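Local coordinates for beta-hydroxyacyl-(Acyl-carrier-protein) dehydratase FabA/FabZ (Xenorhabdus doucetiae, PDB 6QSR) that probably acts, as a hotdog-fold dehydratase subunit with lyase activity, in the dehydration steps of aryl polyene pigment biosynthesis, at residues Val28-Leu32 and Gly88-Trp93; Pro37-Leu41 and Glu81-Ala86; Leu105-Gly111 and Arg158-Pro164; Val52-Val58 and Ser125-Met131. All blocks are in the same frame, centred on the assembly; numbering follows the deposited sequence.

Contact 1. Residues Val28-Leu32 and Gly88-Trp93. With NA (sodium ion), chain C.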
loop_
_atom_site.group_PDB
_atom_site.type_symbol
_atom_site.label_atom_id
_atom_site.label_comp_id
_atom_site.label_asym_id
_atom_site.label_seq_id
_atom_site.Cartn_x
_atom_site.Cartn_y
_atom_site.Cartn_z
ATOM N N VAL B 28 -12.462 0.776 13.744
ATOM C CA VAL B 28 -11.153 0.307 13.268
ATOM C C VAL B 28 -10.068 1.415 13.219
ATOM O O VAL B 28 -8.897 1.160 13.522
ATOM C CB VAL B 28 -11.296 -0.491 11.942
ATOM C CG1 VAL B 28 -11.675 0.397 10.772
ATOM C CG2 VAL B 28 -10.038 -1.285 11.639
ATOM N N ASP B 29 -10.468 2.645 12.901
ATOM C CA ASP B 29 -9.551 3.808 12.940
ATOM C C ASP B 29 -8.890 4.066 14.306
ATOM O O ASP B 29 -7.789 4.616 14.355
ATOM C CB ASP B 29 -10.249 5.083 12.429
ATOM C CG ASP B 29 -11.262 5.644 13.418
ATOM O OD1 ASP B 29 -12.448 5.291 13.317
ATOM O OD2 ASP B 29 -10.870 6.434 14.301
ATOM N N ARG B 30 -9.547 3.684 15.402
ATOM C CA ARG B 30 -8.990 3.857 16.755
ATOM C C ARG B 30 -7.749 2.988 17.056
ATOM O O ARG B 30 -6.985 3.298 17.969
ATOM C CB ARG B 30 -10.069 3.598 17.821
ATOM C CG ARG B 30 -11.312 4.479 17.720
ATOM C CD ARG B 30 -11.013 5.957 17.932
ATOM N NE ARG B 30 -12.245 6.744 18.031
ATOM C CZ ARG B 30 -13.007 6.861 19.123
ATOM N NH1 ARG B 30 -14.109 7.609 19.075
ATOM N NH2 ARG B 30 -12.691 6.239 20.265
ATOM N N TYR B 31 -7.554 1.912 16.293
ATOM C CA TYR B 31 -6.375 1.053 16.413
ATOM C C TYR B 31 -5.186 1.452 15.512
ATOM O O TYR B 31 -4.119 0.835 15.602
ATOM C CB TYR B 31 -6.768 -0.399 16.112
ATOM C CG TYR B 31 -7.817 -0.960 17.049
ATOM C CD1 TYR B 31 -7.494 -1.298 18.365
ATOM C CD2 TYR B 31 -9.128 -1.175 16.617
ATOM C CE1 TYR B 31 -8.447 -1.825 19.228
ATOM C CE2 TYR B 31 -10.089 -1.704 17.469
ATOM C CZ TYR B 31 -9.749 -2.025 18.772
ATOM O OH TYR B 31 -10.710 -2.544 19.608
ATOM N N LEU B 32 -5.369 2.461 14.656
ATOM C CA LEU B 32 -4.357 2.885 13.678
ATOM C C LEU B 32 -3.865 4.307 13.920
ATOM O O LEU B 32 -4.644 5.157 14.345
ATOM C CB LEU B 32 -4.959 2.827 12.266
ATOM C CG LEU B 32 -5.354 1.423 11.792
ATOM C CD1 LEU B 32 -6.180 1.495 10.519
ATOM C CD2 LEU B 32 -4.107 0.591 11.580
ATOM N N GLY B 88 -1.688 -3.332 11.044
ATOM C CA GLY B 88 -1.794 -2.151 11.903
ATOM C C GLY B 88 -2.837 -2.261 13.004
ATOM O O GLY B 88 -2.583 -1.851 14.143
ATOM N N VAL B 89 -4.002 -2.816 12.664
ATOM C CA VAL B 89 -5.073 -3.062 13.632
ATOM C C VAL B 89 -4.604 -4.079 14.681
ATOM O O VAL B 89 -4.795 -3.860 15.879
ATOM C CB VAL B 89 -6.372 -3.547 12.942
ATOM C CG1 VAL B 89 -7.388 -4.071 13.956
ATOM C CG2 VAL B 89 -6.988 -2.426 12.100
ATOM N N TRP B 90 -3.998 -5.179 14.226
ATOM C CA TRP B 90 -3.395 -6.168 15.124
ATOM C C TRP B 90 -2.482 -5.537 16.178
ATOM O O TRP B 90 -2.677 -5.768 17.375
ATOM C CB TRP B 90 -2.638 -7.243 14.338
ATOM C CG TRP B 90 -2.066 -8.322 15.199
ATOM C CD1 TRP B 90 -2.686 -9.471 15.594
ATOM C CD2 TRP B 90 -0.759 -8.351 15.772
ATOM N NE1 TRP B 90 -1.841 -10.218 16.369
ATOM C CE2 TRP B 90 -0.651 -9.549 16.504
ATOM C CE3 TRP B 90 0.330 -7.467 15.753
ATOM C CZ2 TRP B 90 0.506 -9.892 17.211
ATOM C CZ3 TRP B 90 1.485 -7.813 16.445
ATOM C CH2 TRP B 90 1.562 -9.011 17.172
ATOM N N SER B 91 -1.508 -4.737 15.740
ATOM C CA SER B 91 -0.558 -4.135 16.676
ATOM C C SER B 91 -1.229 -3.092 17.560
ATOM O O SER B 91 -0.917 -3.005 18.748
ATOM C CB SER B 91 0.655 -3.537 15.958
ATOM O OG SER B 91 0.258 -2.610 14.973
ATOM N N GLY B 92 -2.165 -2.332 16.993
ATOM C CA GLY B 92 -2.945 -1.358 17.758
ATOM C C GLY B 92 -3.757 -1.951 18.894
ATOM O O GLY B 92 -3.750 -1.413 20.005
ATOM N N TRP B 93 -4.465 -3.044 18.602
ATOM C CA TRP B 93 -5.272 -3.773 19.589
ATOM C C TRP B 93 -4.412 -4.246 20.762
ATOM O O TRP B 93 -4.787 -4.068 21.917
ATOM C CB TRP B 93 -6.010 -4.977 18.948
ATOM C CG TRP B 93 -6.335 -6.102 19.926
ATOM C CD1 TRP B 93 -5.513 -7.131 20.289
ATOM C CD2 TRP B 93 -7.551 -6.292 20.653
ATOM N NE1 TRP B 93 -6.133 -7.947 21.198
ATOM C CE2 TRP B 93 -7.388 -7.459 21.441
ATOM C CE3 TRP B 93 -8.761 -5.595 20.717
ATOM C CZ2 TRP B 93 -8.395 -7.944 22.284
ATOM C CZ3 TRP B 93 -9.764 -6.075 21.559
ATOM C CH2 TRP B 93 -9.574 -7.242 22.330
HETATM NA NA NA C . -6.542 6.574 13.799
HETATM O O HOH W 1 -8.565 7.936 13.804
HETATM O O HOH W 2 -1.443 0.458 14.905
HETATM O O HOH W 3 -5.786 8.004 15.318
#

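Contact 2. Residues Pro37-Leu41 and Glu81-Ala86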
loop_
_atom_site.group_PDB
_atom_site.type_symbol
_atom_site.label_atom_id
_atom_site.label_comp_id
_atom_site.label_asym_id
_atom_site.label_seq_id
_atom_site.Cartn_x
_atom_site.Cartn_y
_atom_site.Cartn_z
ATOM N N PRO B 37 -8.882 10.621 5.275
ATOM C CA PRO B 37 -9.401 9.579 4.373
ATOM C C PRO B 37 -8.497 8.343 4.133
ATOM O O PRO B 37 -8.831 7.516 3.277
ATOM C CB PRO B 37 -9.601 10.352 3.059
ATOM C CG PRO B 37 -8.531 11.397 3.085
ATOM C CD PRO B 37 -8.350 11.779 4.531
ATOM N N MET B 38 -7.399 8.196 4.883
ATOM C CA MET B 38 -6.441 7.094 4.681
ATOM C C MET B 38 -6.634 5.871 5.593
ATOM O O MET B 38 -5.681 5.133 5.847
ATOM C CB MET B 38 -4.999 7.628 4.787
ATOM C CG MET B 38 -4.549 8.353 3.537
ATOM S SD MET B 38 -4.582 7.312 2.063
ATOM C CE MET B 38 -3.509 5.961 2.547
ATOM N N VAL B 39 -7.857 5.644 6.071
ATOM C CA VAL B 39 -8.205 4.379 6.711
ATOM C C VAL B 39 -9.027 3.633 5.685
ATOM O O VAL B 39 -10.105 4.093 5.298
ATOM C CB VAL B 39 -9.016 4.576 8.000
ATOM C CG1 VAL B 39 -9.469 3.234 8.567
ATOM C CG2 VAL B 39 -8.199 5.350 9.019
ATOM N N LEU B 40 -8.521 2.481 5.253
ATOM C CA LEU B 40 -9.126 1.716 4.174
ATOM C C LEU B 40 -9.794 0.423 4.678
ATOM O O LEU B 40 -9.976 -0.510 3.914
ATOM C CB LEU B 40 -8.074 1.417 3.091
ATOM C CG LEU B 40 -7.832 2.559 2.095
ATOM C CD1 LEU B 40 -6.924 3.640 2.675
ATOM C CD2 LEU B 40 -7.257 2.027 0.793
ATOM N N LEU B 41 -10.167 0.390 5.958
ATOM C CA LEU B 41 -10.949 -0.711 6.529
ATOM C C LEU B 41 -12.143 -0.112 7.258
ATOM O O LEU B 41 -12.102 1.045 7.667
ATOM C CB LEU B 41 -10.105 -1.552 7.496
ATOM C CG LEU B 41 -8.758 -2.070 6.987
ATOM C CD1 LEU B 41 -7.933 -2.635 8.138
ATOM C CD2 LEU B 41 -8.972 -3.118 5.910
ATOM N N GLU B 81 -2.367 -2.456 0.790
ATOM C CA GLU B 81 -2.710 -1.431 1.780
ATOM C C GLU B 81 -3.789 -1.907 2.750
ATOM O O GLU B 81 -3.736 -1.582 3.930
ATOM C CB GLU B 81 -3.161 -0.128 1.106
ATOM C CG GLU B 81 -3.430 1.044 2.061
ATOM C CD GLU B 81 -2.211 1.500 2.856
ATOM O OE1 GLU B 81 -1.073 1.162 2.474
ATOM O OE2 GLU B 81 -2.382 2.208 3.873
ATOM N N MET B 82 -4.777 -2.648 2.258
ATOM C CA MET B 82 -5.773 -3.243 3.141
ATOM C C MET B 82 -5.108 -4.280 4.079
ATOM O O MET B 82 -5.365 -4.290 5.280
ATOM C CB MET B 82 -6.931 -3.841 2.337
ATOM C CG MET B 82 -7.783 -2.797 1.598
ATOM S SD MET B 82 -9.179 -3.528 0.713
ATOM C CE MET B 82 -8.304 -4.242 -0.671
ATOM N N MET B 83 -4.218 -5.111 3.538
ATOM C CA MET B 83 -3.459 -6.080 4.353
ATOM C C MET B 83 -2.525 -5.411 5.360
ATOM O O MET B 83 -2.435 -5.846 6.520
ATOM C CB MET B 83 -2.687 -7.045 3.456
ATOM C CG MET B 83 -3.580 -8.080 2.798
ATOM S SD MET B 83 -2.654 -9.225 1.752
ATOM C CE MET B 83 -2.689 -8.363 0.201
ATOM N N ALA B 84 -1.859 -4.345 4.923
ATOM C CA ALA B 84 -0.976 -3.568 5.789
ATOM C C ALA B 84 -1.737 -2.974 6.964
ATOM O O ALA B 84 -1.284 -3.059 8.119
ATOM C CB ALA B 84 -0.292 -2.462 4.998
ATOM N N GLN B 85 -2.901 -2.401 6.677
ATOM C CA GLN B 85 -3.720 -1.803 7.728
ATOM C C GLN B 85 -4.297 -2.834 8.685
ATOM O O GLN B 85 -4.417 -2.547 9.866
ATOM C CB GLN B 85 -4.808 -0.900 7.146
ATOM C CG GLN B 85 -4.222 0.404 6.637
ATOM C CD GLN B 85 -5.256 1.411 6.189
ATOM O OE1 GLN B 85 -6.410 1.384 6.627
ATOM N NE2 GLN B 85 -4.845 2.317 5.316
ATOM N N ALA B 86 -4.611 -4.034 8.195
ATOM C CA ALA B 86 -5.030 -5.124 9.073
ATOM C C ALA B 86 -3.938 -5.477 10.083
ATOM O O ALA B 86 -4.233 -5.710 11.253
ATOM C CB ALA B 86 -5.427 -6.358 8.267
#

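Contact 3. Residues Leu105-Gly111 and Arg158-Pro164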
loop_
_atom_site.group_PDB
_atom_site.type_symbol
_atom_site.label_atom_id
_atom_site.label_comp_id
_atom_site.label_asym_id
_atom_site.label_seq_id
_atom_site.Cartn_x
_atom_site.Cartn_y
_atom_site.Cartn_z
ATOM N N LEU B 105 2.935 6.203 13.936
ATOM C CA LEU B 105 3.486 5.986 12.601
ATOM C C LEU B 105 3.477 4.516 12.263
ATOM O O LEU B 105 3.716 3.681 13.126
ATOM C CB LEU B 105 4.938 6.459 12.543
ATOM C CG LEU B 105 5.207 7.957 12.611
ATOM C CD1 LEU B 105 6.650 8.197 13.023
ATOM C CD2 LEU B 105 4.884 8.628 11.286
ATOM N N GLY B 106 3.237 4.215 10.993
ATOM C CA GLY B 106 3.298 2.847 10.488
ATOM C C GLY B 106 3.924 2.865 9.114
ATOM O O GLY B 106 3.678 3.782 8.329
ATOM N N MET B 107 4.744 1.863 8.826
ATOM C CA MET B 107 5.413 1.781 7.544
ATOM C C MET B 107 5.329 0.380 6.998
ATOM O O MET B 107 5.534 -0.591 7.726
ATOM C CB MET B 107 6.886 2.123 7.687
ATOM C CG MET B 107 7.163 3.528 8.160
ATOM S SD MET B 107 8.944 3.737 8.184
ATOM C CE MET B 107 9.054 5.316 7.369
ATOM N N LEU B 108 5.052 0.296 5.706
ATOM C CA LEU B 108 5.197 -0.938 4.981
ATOM C C LEU B 108 6.630 -0.965 4.440
ATOM O O LEU B 108 7.058 -0.022 3.762
ATOM C CB LEU B 108 4.160 -0.989 3.867
ATOM C CG LEU B 108 4.008 -2.303 3.110
ATOM C CD1 LEU B 108 3.540 -3.429 4.011
ATOM C CD2 LEU B 108 3.037 -2.084 1.965
ATOM N N LEU B 109 7.380 -2.013 4.791
ATOM C CA LEU B 109 8.761 -2.210 4.319
ATOM C C LEU B 109 8.829 -3.072 3.061
ATOM O O LEU B 109 9.768 -2.957 2.273
ATOM C CB LEU B 109 9.607 -2.910 5.385
ATOM C CG LEU B 109 9.864 -2.262 6.743
ATOM C CD1 LEU B 109 10.799 -3.158 7.553
ATOM C CD2 LEU B 109 10.443 -0.863 6.576
ATOM N N GLY B 110 7.890 -3.993 2.903
ATOM C CA GLY B 110 7.923 -4.869 1.742
ATOM C C GLY B 110 6.764 -5.827 1.628
ATOM O O GLY B 110 6.009 -6.041 2.584
ATOM N N GLY B 111 6.640 -6.394 0.430
ATOM C CA GLY B 111 5.636 -7.394 0.114
ATOM C C GLY B 111 6.222 -8.417 -0.831
ATOM O O GLY B 111 7.120 -8.097 -1.620
ATOM N N ARG B 158 2.588 -12.144 1.475
ATOM C CA ARG B 158 3.329 -11.869 2.710
ATOM C C ARG B 158 3.755 -10.412 2.738
ATOM O O ARG B 158 4.206 -9.872 1.719
ATOM C CB ARG B 158 4.565 -12.753 2.842
ATOM C CG ARG B 158 4.248 -14.205 3.135
ATOM C CD ARG B 158 5.499 -14.964 3.547
ATOM N NE ARG B 158 5.198 -16.365 3.818
ATOM C CZ ARG B 158 6.099 -17.287 4.155
ATOM N NH1 ARG B 158 7.392 -16.973 4.257
ATOM N NH2 ARG B 158 5.700 -18.534 4.383
ATOM N N LEU B 159 3.601 -9.785 3.906
ATOM C CA LEU B 159 3.958 -8.383 4.131
ATOM C C LEU B 159 4.933 -8.233 5.296
ATOM O O LEU B 159 4.845 -8.966 6.283
ATOM C CB LEU B 159 2.703 -7.548 4.444
ATOM C CG LEU B 159 1.944 -6.971 3.256
ATOM C CD1 LEU B 159 1.332 -8.094 2.444
ATOM C CD2 LEU B 159 0.856 -6.019 3.713
ATOM N N ASN B 160 5.833 -7.254 5.176
ATOM C CA ASN B 160 6.723 -6.848 6.263
ATOM C C ASN B 160 6.458 -5.389 6.614
ATOM O O ASN B 160 6.362 -4.540 5.725
ATOM C CB ASN B 160 8.188 -7.050 5.865
ATOM C CG ASN B 160 8.554 -8.515 5.714
ATOM O OD1 ASN B 160 8.148 -9.353 6.513
ATOM N ND2 ASN B 160 9.325 -8.828 4.685
ATOM N N THR B 161 6.347 -5.108 7.912
ATOM C CA THR B 161 5.996 -3.779 8.416
ATOM C C THR B 161 6.990 -3.289 9.464
ATOM O O THR B 161 7.787 -4.062 9.988
ATOM C CB THR B 161 4.602 -3.794 9.056
ATOM O OG1 THR B 161 4.534 -4.865 10.004
ATOM C CG2 THR B 161 3.523 -3.967 7.984
ATOM N N TYR B 162 6.916 -1.996 9.760
ATOM C CA TYR B 162 7.856 -1.317 10.653
ATOM C C TYR B 162 7.110 -0.166 11.313
ATOM O O TYR B 162 6.395 0.584 10.642
ATOM C CB TYR B 162 9.057 -0.845 9.826
ATOM C CG TYR B 162 10.103 0.052 10.476
ATOM C CD1 TYR B 162 10.522 -0.125 11.799
ATOM C CD2 TYR B 162 10.737 1.044 9.716
ATOM C CE1 TYR B 162 11.503 0.696 12.354
ATOM C CE2 TYR B 162 11.716 1.859 10.256
ATOM C CZ TYR B 162 12.102 1.683 11.568
ATOM O OH TYR B 162 13.076 2.513 12.077
ATOM N N GLN B 163 7.260 -0.050 12.628
ATOM C CA GLN B 163 6.520 0.931 13.411
ATOM C C GLN B 163 7.527 1.777 14.195
ATOM O O GLN B 163 7.786 1.509 15.367
ATOM C CB GLN B 163 5.514 0.206 14.320
ATOM C CG GLN B 163 4.149 0.867 14.375
ATOM C CD GLN B 163 3.086 -0.022 14.988
ATOM O OE1 GLN B 163 2.014 -0.214 14.409
ATOM N NE2 GLN B 163 3.378 -0.575 16.160
ATOM N N PRO B 164 8.123 2.788 13.535
ATOM C CA PRO B 164 9.167 3.576 14.180
ATOM C C PRO B 164 8.610 4.660 15.091
ATOM O O PRO B 164 7.454 5.068 14.931
ATOM C CB PRO B 164 9.876 4.226 12.994
ATOM C CG PRO B 164 8.783 4.448 12.005
ATOM C CD PRO B 164 7.836 3.288 12.173
HETATM O O HOH W 4 4.899 4.377 15.635
#

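Contact 4. Residues Val52-Val58 and Ser125-Met131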
loop_
_atom_site.group_PDB
_atom_site.type_symbol
_atom_site.label_atom_id
_atom_site.label_comp_id
_atom_site.label_asym_id
_atom_site.label_seq_id
_atom_site.Cartn_x
_atom_site.Cartn_y
_atom_site.Cartn_z
ATOM N N VAL B 52 -5.463 -11.594 12.789
ATOM C CA VAL B 52 -6.409 -10.490 12.714
ATOM C C VAL B 52 -7.323 -10.659 11.501
ATOM O O VAL B 52 -6.866 -11.052 10.415
ATOM C CB VAL B 52 -5.697 -9.102 12.720
ATOM C CG1 VAL B 52 -4.689 -8.973 11.579
ATOM C CG2 VAL B 52 -6.710 -7.964 12.668
ATOM N N HIS B 53 -8.611 -10.394 11.718
ATOM C CA HIS B 53 -9.635 -10.404 10.678
ATOM C C HIS B 53 -10.347 -9.051 10.702
ATOM O O HIS B 53 -10.928 -8.656 11.730
ATOM C CB HIS B 53 -10.633 -11.524 10.948
ATOM C CG HIS B 53 -11.720 -11.660 9.921
ATOM N ND1 HIS B 53 -12.698 -12.624 10.023
ATOM C CD2 HIS B 53 -11.986 -10.982 8.778
ATOM C CE1 HIS B 53 -13.528 -12.523 9.000
ATOM N NE2 HIS B 53 -13.114 -11.540 8.226
ATOM N N CYS B 54 -10.292 -8.362 9.560
ATOM C CA CYS B 54 -10.973 -7.092 9.342
ATOM C C CYS B 54 -11.774 -7.161 8.053
ATOM O O CYS B 54 -11.530 -8.012 7.187
ATOM C CB CYS B 54 -9.975 -5.938 9.236
ATOM S SG CYS B 54 -9.105 -5.552 10.763
ATOM N N GLN B 55 -12.704 -6.228 7.920
ATOM C CA GLN B 55 -13.653 -6.240 6.834
ATOM C C GLN B 55 -13.825 -4.855 6.232
ATOM O O GLN B 55 -13.694 -3.840 6.919
ATOM C CB GLN B 55 -14.995 -6.780 7.340
ATOM C CG GLN B 55 -15.904 -7.304 6.252
ATOM C CD GLN B 55 -17.094 -8.070 6.807
ATOM O OE1 GLN B 55 -18.009 -7.477 7.366
ATOM N NE2 GLN B 55 -17.095 -9.391 6.633
ATOM N N VAL B 56 -14.107 -4.827 4.933
ATOM C CA VAL B 56 -14.379 -3.582 4.232
ATOM C C VAL B 56 -15.187 -3.867 2.978
ATOM O O VAL B 56 -15.016 -4.918 2.361
ATOM C CB VAL B 56 -13.068 -2.838 3.890
ATOM C CG1 VAL B 56 -12.232 -3.599 2.862
ATOM C CG2 VAL B 56 -13.366 -1.420 3.418
ATOM N N THR B 57 -16.056 -2.930 2.603
ATOM C CA THR B 57 -16.955 -3.117 1.460
ATOM C C THR B 57 -16.578 -2.131 0.347
ATOM O O THR B 57 -16.306 -0.962 0.608
ATOM C CB THR B 57 -18.437 -2.992 1.898
ATOM O OG1 THR B 57 -18.711 -3.983 2.895
ATOM C CG2 THR B 57 -19.404 -3.197 0.727
ATOM N N VAL B 58 -16.531 -2.621 -0.889
ATOM C CA VAL B 58 -16.205 -1.786 -2.041
ATOM C C VAL B 58 -17.470 -1.010 -2.423
ATOM O O VAL B 58 -18.354 -1.528 -3.113
ATOM C CB VAL B 58 -15.662 -2.608 -3.235
ATOM C CG1 VAL B 58 -15.269 -1.679 -4.380
ATOM C CG2 VAL B 58 -14.458 -3.453 -2.820
ATOM N N SER B 125 -18.574 -5.650 -3.448
ATOM C CA SER B 125 -17.857 -6.749 -2.801
ATOM C C SER B 125 -17.583 -6.462 -1.327
ATOM O O SER B 125 -17.075 -5.397 -0.986
ATOM C CB SER B 125 -16.524 -7.018 -3.496
ATOM O OG SER B 125 -16.711 -7.353 -4.854
ATOM N N VAL B 126 -17.928 -7.423 -0.475
ATOM C CA VAL B 126 -17.571 -7.409 0.940
ATOM C C VAL B 126 -16.267 -8.184 1.079
ATOM O O VAL B 126 -16.224 -9.382 0.816
ATOM C CB VAL B 126 -18.696 -8.012 1.804
ATOM C CG1 VAL B 126 -18.322 -8.000 3.283
ATOM C CG2 VAL B 126 -19.974 -7.223 1.574
ATOM N N LEU B 127 -15.195 -7.476 1.441
ATOM C CA LEU B 127 -13.853 -8.057 1.494
ATOM C C LEU B 127 -13.438 -8.423 2.919
ATOM O O LEU B 127 -13.517 -7.596 3.824
ATOM C CB LEU B 127 -12.839 -7.078 0.875
ATOM C CG LEU B 127 -13.067 -6.773 -0.613
ATOM C CD1 LEU B 127 -11.951 -5.886 -1.122
ATOM C CD2 LEU B 127 -13.158 -8.046 -1.453
ATOM N N ASP B 128 -13.002 -9.665 3.105
ATOM C CA ASP B 128 -12.461 -10.134 4.392
ATOM C C ASP B 128 -10.949 -10.165 4.308
ATOM O O ASP B 128 -10.386 -10.897 3.490
ATOM C CB ASP B 128 -12.994 -11.525 4.744
ATOM C CG ASP B 128 -14.460 -11.499 5.125
ATOM O OD1 ASP B 128 -14.820 -10.745 6.055
ATOM O OD2 ASP B 128 -15.251 -12.227 4.487
ATOM N N ILE B 129 -10.295 -9.359 5.145
ATOM C CA ILE B 129 -8.839 -9.302 5.183
ATOM C C ILE B 129 -8.361 -10.055 6.433
ATOM O O ILE B 129 -8.637 -9.643 7.559
ATOM C CB ILE B 129 -8.333 -7.846 5.145
ATOM C CG1 ILE B 129 -8.827 -7.140 3.865
ATOM C CG2 ILE B 129 -6.813 -7.803 5.171
ATOM C CD1 ILE B 129 -10.146 -6.424 4.011
ATOM N N GLN B 130 -7.669 -11.174 6.219
ATOM C CA GLN B 130 -7.252 -12.073 7.310
ATOM C C GLN B 130 -5.737 -12.247 7.273
ATOM O O GLN B 130 -5.203 -12.795 6.301
ATOM C CB GLN B 130 -7.967 -13.422 7.189
ATOM C CG GLN B 130 -9.432 -13.361 7.603
ATOM C CD GLN B 130 -10.147 -14.700 7.501
ATOM O OE1 GLN B 130 -10.069 -15.535 8.410
ATOM N NE2 GLN B 130 -10.870 -14.902 6.403
ATOM N N MET B 131 -5.053 -11.757 8.311
ATOM C CA MET B 131 -3.583 -11.820 8.411
ATOM C C MET B 131 -3.147 -12.753 9.555
ATOM O O MET B 131 -3.736 -12.726 10.641
ATOM C CB MET B 131 -2.984 -10.423 8.624
ATOM C CG MET B 131 -3.440 -9.343 7.637
ATOM S SD MET B 131 -3.078 -9.793 5.928
ATOM C CE MET B 131 -1.297 -9.575 5.862
#

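Contact 1. Residues Val28-Leu32 and Gly88-Trp93
Y31 lies along the helix segment 88-93, its side chain running beside that of W93 and in the same direction. Its CB is 4.0 Å from the carbonyl O of V89. With chi1 at -60°, CG stands opposite the carbonyl carbon, and the ring continues along the helix: CD1 comes to 3.5 Å from the backbone N of W93, and CE1 meets W93 CB. At the end of the chain OH reaches CE3 of W93 (3.8 Å), at the edge of the indole and near its plane, while its hydrogen bond is made with the backbone N of L26. In this hotdog fold the helix 79-97 is wrapped by a curved antiparallel sheet, and the 3-10 turn 28-31 closes over the helix beside strand 43-48, where V44 touches V28, Y31 and V89. Two glycines let the backbones approach: G92 CA sends a C-H toward Y31 O (3.3 Å, 153° at the hydrogen), and L32 CD2 rests on the carbonyl carbon of G88 at 3.4 Å. Water 2 donates to both Y31 O and G88 O, joining two carbonyls that could not bond to each other. V28 CG2 and V89 CG2 are tightly packed at 3.3 Å. A sodium ion holds the turn through D29 O and L32 O (2.4 Å to each), with waters 1 and 3 and H34 O as further ligands.

Contact 2. Residues Pro37-Leu41 and Glu81-Ala86
Q85 presents its side-chain amide to the backbone of M38 and L40, using both ends. OE1 accepts from L40 N at 2.7 Å in a nearly straight bond (171° at the hydrogen), the donor lying 20° from the carbonyl plane. NE2 points less well at M38 O, so that bond is weak (125°). Its good acceptor is OE2 of E81, one turn back on the helix, at 2.9 Å from Q85 NE2 and met on the anti side of the carboxylate. Two good bonds and a weak one probably fix the rotation of the amide, and E81 is the second-shell residue that positions it. Around this polar centre the packing is apolar. L41 CD1 sits 3.7 Å from Q85 CB, the two side chains running antiparallel, and L40 CD1 covers Q85 NE2 at 3.6 Å. L40 O is buried beside M82 CG and finds no hydrogen-bond partner. Residues 81-85, EMMAQ, resemble the helix sequence that bears the acidic active-site residue in FabZ relatives, so the equivalent region probably lies here. Farther out, L41 and A86 pack on I129 of strand 126-133, M83 reaches V155 and L159 of strand 152-162, and A84 meets L108 of strand 107-116.

Contact 3. Residues Leu105-Gly111 and Arg158-Pro164
M107 and Y162 exchange two backbone hydrogen bonds, M107 N to Y162 O and Y162 N to M107 O, both 2.8 Å long, which set the antiparallel register at this end of the ladder. One residue on, L108 and T161 form a non-hydrogen-bonded pair. Then the register slips. The carbonyl O of N160 accepts from two donors on the same face of its plane, L109 N at 2.9 Å and G110 N at 3.3 Å, which is a classic beta bulge. N160 N answers with a nearly straight bond to G110 O (2.9 Å, 174° at the hydrogen). Beyond the strand ends water 4 donates to both L105 O and P164 O, bridging two acceptors that cannot bond each other directly. On its other side 158-162 is bonded to strand 140-149 through the backbone, L159 with F143 and T161 with G141. Side chains fill the face carrying Y162: CD2 of its ring lies 3.6 Å from M107 SD, an oblique Met-aromatic contact, while P164 CD sits over the ring centre and L109 CG packs on Y162 CB (3.5 Å). The phenol OH is hydrogen-bonded to E168. G110 and G111 also pair antiparallel with a strand of the neighbouring chain, so the sheet continues across the interface, the arrangement characteristic of a hotdog dimer.

Contact 4. Residues Val52-Val58 and Ser125-Met131
D128 OD1 takes hydrogen bonds from two side chains of the opposite strand, Q55 NE2 at 2.7 Å and H53 NE2 at 2.9 Å. The contact joins two antiparallel strands of the curved hotdog sheet, and these three residues lie on its partly exposed face, away from helix 79-97. The glutamine comes in on the syn side, 21° out of the carboxylate plane; the imidazole bonds edge-on, its own plane holding the acceptor, but reaches the oxygen from above the carboxylate plane (52° out). Such double donation would probably stabilise the charged carboxylate. H53 CG stands opposite its backbone N (chi1 -178°), which lays the ring across the neighbouring strand, where Q130 CG covers one face in a CH-pi contact. Backbone bonds run in pairs at V52-M131, C54-I129 and V56-L127, with V58 N to S125 O closing the series, and their steady one-to-one register shows no bulge. The other face is apolar and looks to the helix: M82 touches V56, and A86 meets M131. There V52 CG1 packs on M131 CB (3.7 Å), V58 CG2 lies 3.9 Å from L127 CD1, and V56 CG1 meets I129 CD1 at 3.7 Å.

Contacts 1 and 2 share helix 79-97 and are buried, each setting a loop segment from before strand 43-48 against it; V28 CG1 touches L41 O where they adjoin. Contacts 3 and 4 are partly buried strand ladders of one sheet, on opposite sides of the chain's centre with their own centres about 19 Å apart. Their inner faces meet the helix: L159 CD2 packs against A84 N, and V52 CG1 against A86 O. Chemistry follows place. Apolar packing, a bridging water and a bound sodium ion serve contact 1, a side-chain amide contact 2, backbone bonds and the partner chain contact 3, and an outward polar cluster over backbone bonds contact 4.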